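Local coordinates for protein VP2 (Primate bocaparvovirus 1, PDB 7L0Y) that forms the T=1 icosahedral capsid of human bocavirus 1 by self-assembly of sixty capsid protein copies, at residues 14-19 and 107-112; 37-42 and 450-455. All coordinates share one frame; numbering follows the deposited sequence.

Contact 1 (14-19 and 107-112)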
# COMPACT_ATOMS: atom_id res chain seq x y z
N GLY A 14 12.56 75.15 53.13
CA GLY A 14 11.89 75.75 52.01
C GLY A 14 10.79 74.91 51.40
O GLY A 14 10.12 75.38 50.47
N ILE A 15 10.59 73.70 51.89
CA ILE A 15 9.45 72.88 51.52
C ILE A 15 8.64 72.65 52.78
O ILE A 15 9.20 72.30 53.82
CB ILE A 15 9.88 71.54 50.90
CG1 ILE A 15 10.91 71.77 49.80
CG2 ILE A 15 8.69 70.80 50.35
CD1 ILE A 15 10.43 72.64 48.66
N SER A 16 7.33 72.88 52.71
CA SER A 16 6.47 72.66 53.86
C SER A 16 6.09 71.19 53.93
O SER A 16 5.95 70.52 52.90
CB SER A 16 5.22 73.54 53.80
OG SER A 16 4.37 73.17 52.73
N THR A 17 5.95 70.68 55.15
CA THR A 17 5.76 69.25 55.35
C THR A 17 4.28 68.90 55.47
O THR A 17 3.94 67.74 55.73
CB THR A 17 6.53 68.79 56.58
OG1 THR A 17 6.17 69.60 57.70
CG2 THR A 17 7.99 68.92 56.34
N GLY A 18 3.41 69.88 55.31
CA GLY A 18 1.99 69.62 55.35
C GLY A 18 1.22 70.92 55.21
O GLY A 18 1.79 72.01 55.28
N GLY A 19 -0.08 70.78 55.01
CA GLY A 19 -0.97 71.91 54.91
C GLY A 19 -1.83 72.03 56.15
O GLY A 19 -1.79 71.20 57.05
N ILE A 107 2.49 66.12 63.36
CA ILE A 107 3.29 67.25 63.80
C ILE A 107 4.22 67.60 62.66
O ILE A 107 4.99 66.76 62.20
CB ILE A 107 4.08 66.93 65.08
CG1 ILE A 107 3.11 66.62 66.22
CG2 ILE A 107 4.95 68.09 65.46
CD1 ILE A 107 3.75 66.02 67.42
N TYR A 108 4.14 68.84 62.19
CA TYR A 108 4.81 69.19 60.94
C TYR A 108 5.06 70.69 60.91
O TYR A 108 4.67 71.42 61.81
CB TYR A 108 3.98 68.71 59.75
CG TYR A 108 2.61 69.32 59.69
CD1 TYR A 108 2.35 70.39 58.87
CD2 TYR A 108 1.59 68.84 60.49
CE1 TYR A 108 1.12 70.94 58.82
CE2 TYR A 108 0.36 69.40 60.46
CZ TYR A 108 0.13 70.45 59.62
OH TYR A 108 -1.12 71.01 59.56
N ASN A 109 5.73 71.12 59.84
CA ASN A 109 6.14 72.51 59.65
C ASN A 109 6.85 73.06 60.88
O ASN A 109 6.54 74.14 61.38
CB ASN A 109 4.96 73.39 59.27
CG ASN A 109 4.49 73.14 57.87
OD1 ASN A 109 5.24 72.64 57.05
ND2 ASN A 109 3.25 73.47 57.59
N LEU A 110 7.83 72.31 61.36
CA LEU A 110 8.51 72.68 62.58
C LEU A 110 9.46 73.83 62.32
O LEU A 110 10.07 73.92 61.25
CB LEU A 110 9.29 71.49 63.15
CG LEU A 110 8.52 70.40 63.88
CD1 LEU A 110 7.51 71.04 64.79
CD2 LEU A 110 7.82 69.48 62.92
N GLN A 111 9.58 74.72 63.29
CA GLN A 111 10.52 75.83 63.23
C GLN A 111 11.23 75.94 64.56
O GLN A 111 10.60 76.18 65.58
CB GLN A 111 9.80 77.13 62.93
CG GLN A 111 9.30 77.26 61.54
CD GLN A 111 8.47 78.48 61.38
OE1 GLN A 111 7.78 78.90 62.31
NE2 GLN A 111 8.56 79.12 60.24
N ILE A 112 12.54 75.78 64.54
CA ILE A 112 13.37 76.06 65.71
C ILE A 112 14.04 77.40 65.48
O ILE A 112 14.70 77.60 64.45
CB ILE A 112 14.39 74.95 65.98
CG1 ILE A 112 13.68 73.64 66.30
CG2 ILE A 112 15.24 75.33 67.17
CD1 ILE A 112 13.54 72.72 65.12
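Thr-17 and Asn-109 grip each other twice. The backbone N of Asn-109 donates to Thr-17 OG1 at 2.7 Å, nearly straight at 167°, while Asn-109 OD1 accepts the backbone N of Thr-17 at 2.8 Å. The other arm of the same amide, Asn-109 ND2, reaches Gly-18 O at 3.1 Å. It comes from above that carbonyl plane (42° out of it), not along a lone pair, and also donates to Gln-451 OE1. Beside them Tyr-108 runs down 17-19. Tyr-108 CB lies 3.1 Å from Thr-17 OG1, which sits at the ring edge near its plane. Chi1 of 61° swings the ring back over its own backbone and out along the loop, Tyr-108 and Thr-17 passing each other in opposite directions. Tyr-108 CD1 then rests 3.6 Å from Gly-18 CA, Tyr-108 CE1 lies against Gly-18 C at 3.6 Å, and CZ comes close to Gly-19 O. At the tip, Tyr-108 OH makes a weak hydrogen bond to Gly-19 O at 2.6 Å. Gly-18 presents bare backbone to the ring.

The loop 14-19 belongs to the glycine-rich N-terminal region. The strand turns a corner at Asn-109 and continues into the DE hairpin, which in parvoviruses lines the fivefold channel. Ser-16 sets CB against Asn-109 OD1, whereas its OG bonds to Glu-214 and Val-209 O of a second subunit. Each of the four hydrogen bonds between the segments joins a side chain to a peptide group: three take up loop N-H or C=O groups, and the fourth ties Thr-17 OG1 to the strand's corner.

Contact 2 (37-42 and 450-455); sequences RQFITT and GQVSCE
Strands 37-42 and 450-455 pair antiparallel, their short axes 130° apart in direction, with Arg-37/Val-452 and Phe-39/Gly-450 as hydrogen-bonded pairs flanking the non-hydrogen-bonded pair Gln-38/Gln-451. Arg-37 N donates to Val-452 O at 2.8 Å and Val-452 N returns to Arg-37 O at 2.9 Å; Phe-39 N to Gly-450 O (2.8 Å) and Gly-450 N to Phe-39 O (3.1 Å) close the second ring. Chi1 of 66° folds the Phe-39 phenyl back over the main chain and across the neighbouring strand. Gly-450 N sits over the centre of one ring face, Gly-450 CA makes a CH-pi contact 4.0 Å from the Phe-39 centroid, and Val-452 N lies at the ring edge, in plane.

The two strands are βB and βI of the parvovirus jelly roll, adjacent in its BIDG sheet. On the face of Phe-39, Val-452 pushes CG1 against Phe-39 CD2 at 3.6 Å, and Phe-74 meets the same phenyl edge-to-face. Arg-37 CB nears Val-452 CG2, but the arginine chain bends away at chi2, and its NH2 bonds to Pro-155 O. On the opposite face Gln-38 and Gln-451 cross at a slant, where Lys-431 and His-133 of a second subunit pack on them.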
# COMPACT_ATOMS: atom_id res chain seq x y z
N ARG A 37 -3.54 73.30 64.88
CA ARG A 37 -3.11 74.41 65.70
C ARG A 37 -1.65 74.70 65.42
O ARG A 37 -0.90 73.85 64.95
CB ARG A 37 -3.27 74.17 67.20
CG ARG A 37 -4.66 73.91 67.66
CD ARG A 37 -5.54 75.11 67.49
NE ARG A 37 -6.87 74.85 68.02
CZ ARG A 37 -7.86 74.31 67.32
NH1 ARG A 37 -7.67 73.96 66.06
NH2 ARG A 37 -9.03 74.11 67.88
N GLN A 38 -1.26 75.93 65.71
CA GLN A 38 0.12 76.35 65.78
C GLN A 38 0.53 76.28 67.24
O GLN A 38 -0.09 76.93 68.08
CB GLN A 38 0.25 77.76 65.21
CG GLN A 38 1.62 78.38 65.12
CD GLN A 38 2.56 77.66 64.18
OE1 GLN A 38 3.60 77.17 64.59
NE2 GLN A 38 2.16 77.53 62.93
N PHE A 39 1.53 75.47 67.54
CA PHE A 39 1.98 75.30 68.91
C PHE A 39 3.35 75.92 69.08
O PHE A 39 4.10 76.08 68.12
CB PHE A 39 2.03 73.82 69.33
CG PHE A 39 3.06 73.02 68.61
CD1 PHE A 39 4.37 72.98 69.05
CD2 PHE A 39 2.73 72.28 67.50
CE1 PHE A 39 5.31 72.27 68.39
CE2 PHE A 39 3.67 71.54 66.85
CZ PHE A 39 4.96 71.54 67.30
N ILE A 40 3.67 76.28 70.31
CA ILE A 40 4.99 76.77 70.67
C ILE A 40 5.47 75.98 71.88
O ILE A 40 4.73 75.81 72.85
CB ILE A 40 4.98 78.28 70.96
CG1 ILE A 40 6.40 78.77 71.24
CG2 ILE A 40 4.05 78.62 72.11
CD1 ILE A 40 6.52 80.24 71.33
N THR A 41 6.71 75.51 71.83
CA THR A 41 7.31 74.79 72.94
C THR A 41 8.65 75.43 73.27
O THR A 41 9.39 75.84 72.38
CB THR A 41 7.46 73.29 72.63
OG1 THR A 41 7.93 72.60 73.79
CG2 THR A 41 8.41 73.04 71.48
N THR A 42 8.94 75.52 74.56
CA THR A 42 10.14 76.17 75.06
C THR A 42 10.88 75.22 75.99
O THR A 42 10.35 74.18 76.39
CB THR A 42 9.80 77.47 75.79
OG1 THR A 42 8.94 77.19 76.90
CG2 THR A 42 9.09 78.43 74.86
N GLY A 450 5.47 74.89 65.64
CA GLY A 450 5.09 74.03 64.55
C GLY A 450 3.59 73.92 64.49
O GLY A 450 2.87 74.59 65.23
N GLN A 451 3.12 73.07 63.60
CA GLN A 451 1.70 72.81 63.44
C GLN A 451 1.41 71.38 63.87
O GLN A 451 2.12 70.46 63.49
CB GLN A 451 1.25 73.05 62.00
CG GLN A 451 1.46 74.48 61.54
CD GLN A 451 0.96 74.75 60.13
OE1 GLN A 451 0.71 73.85 59.35
NE2 GLN A 451 0.84 76.03 59.80
N VAL A 452 0.39 71.22 64.70
CA VAL A 452 -0.22 69.92 64.97
C VAL A 452 -1.58 69.89 64.31
O VAL A 452 -2.36 70.83 64.44
CB VAL A 452 -0.34 69.62 66.47
CG1 VAL A 452 0.95 69.20 67.00
CG2 VAL A 452 -0.78 70.86 67.21
N SER A 453 -1.85 68.81 63.60
CA SER A 453 -3.17 68.55 63.07
C SER A 453 -3.69 67.27 63.70
O SER A 453 -3.00 66.24 63.69
CB SER A 453 -3.15 68.44 61.55
OG SER A 453 -2.40 67.33 61.12
N CYS A 454 -4.88 67.34 64.27
CA CYS A 454 -5.59 66.18 64.78
C CYS A 454 -6.76 65.90 63.86
O CYS A 454 -7.43 66.83 63.41
CB CYS A 454 -6.08 66.43 66.21
SG CYS A 454 -6.90 65.04 67.00
N GLU A 455 -6.98 64.63 63.55
CA GLU A 455 -8.12 64.24 62.73
C GLU A 455 -8.76 63.00 63.33
O GLU A 455 -8.12 61.96 63.43
CB GLU A 455 -7.68 63.99 61.29
CG GLU A 455 -8.79 63.64 60.35
CD GLU A 455 -8.30 63.55 58.93
OE1 GLU A 455 -7.10 63.79 58.71
OE2 GLU A 455 -9.11 63.21 58.04

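Contacts 1 and 2 lie about 10 Å apart, centre to centre, and share the sheet in which strands 95-118 and 446-462 are neighbours. Gln-451 joins them, its N to Tyr-108 O at 2.9 Å by a probable hydrogen bond, while Ile-107 and Val-452 pack together. In contact 2 every touching residue is buried: regular strand bonding, an apolar face of Phe-39 and Val-452, and a glutamine face toward the second subunit. Contact 1 is partly buried, further from the chain's centre, and pins an irregular loop to the sheet by side-chain bonds to peptide groups. Both touch a second subunit: 14-19 bonds to it through Ser-16 and the backbone of Gly-14, whereas contact 2 meets it by packing.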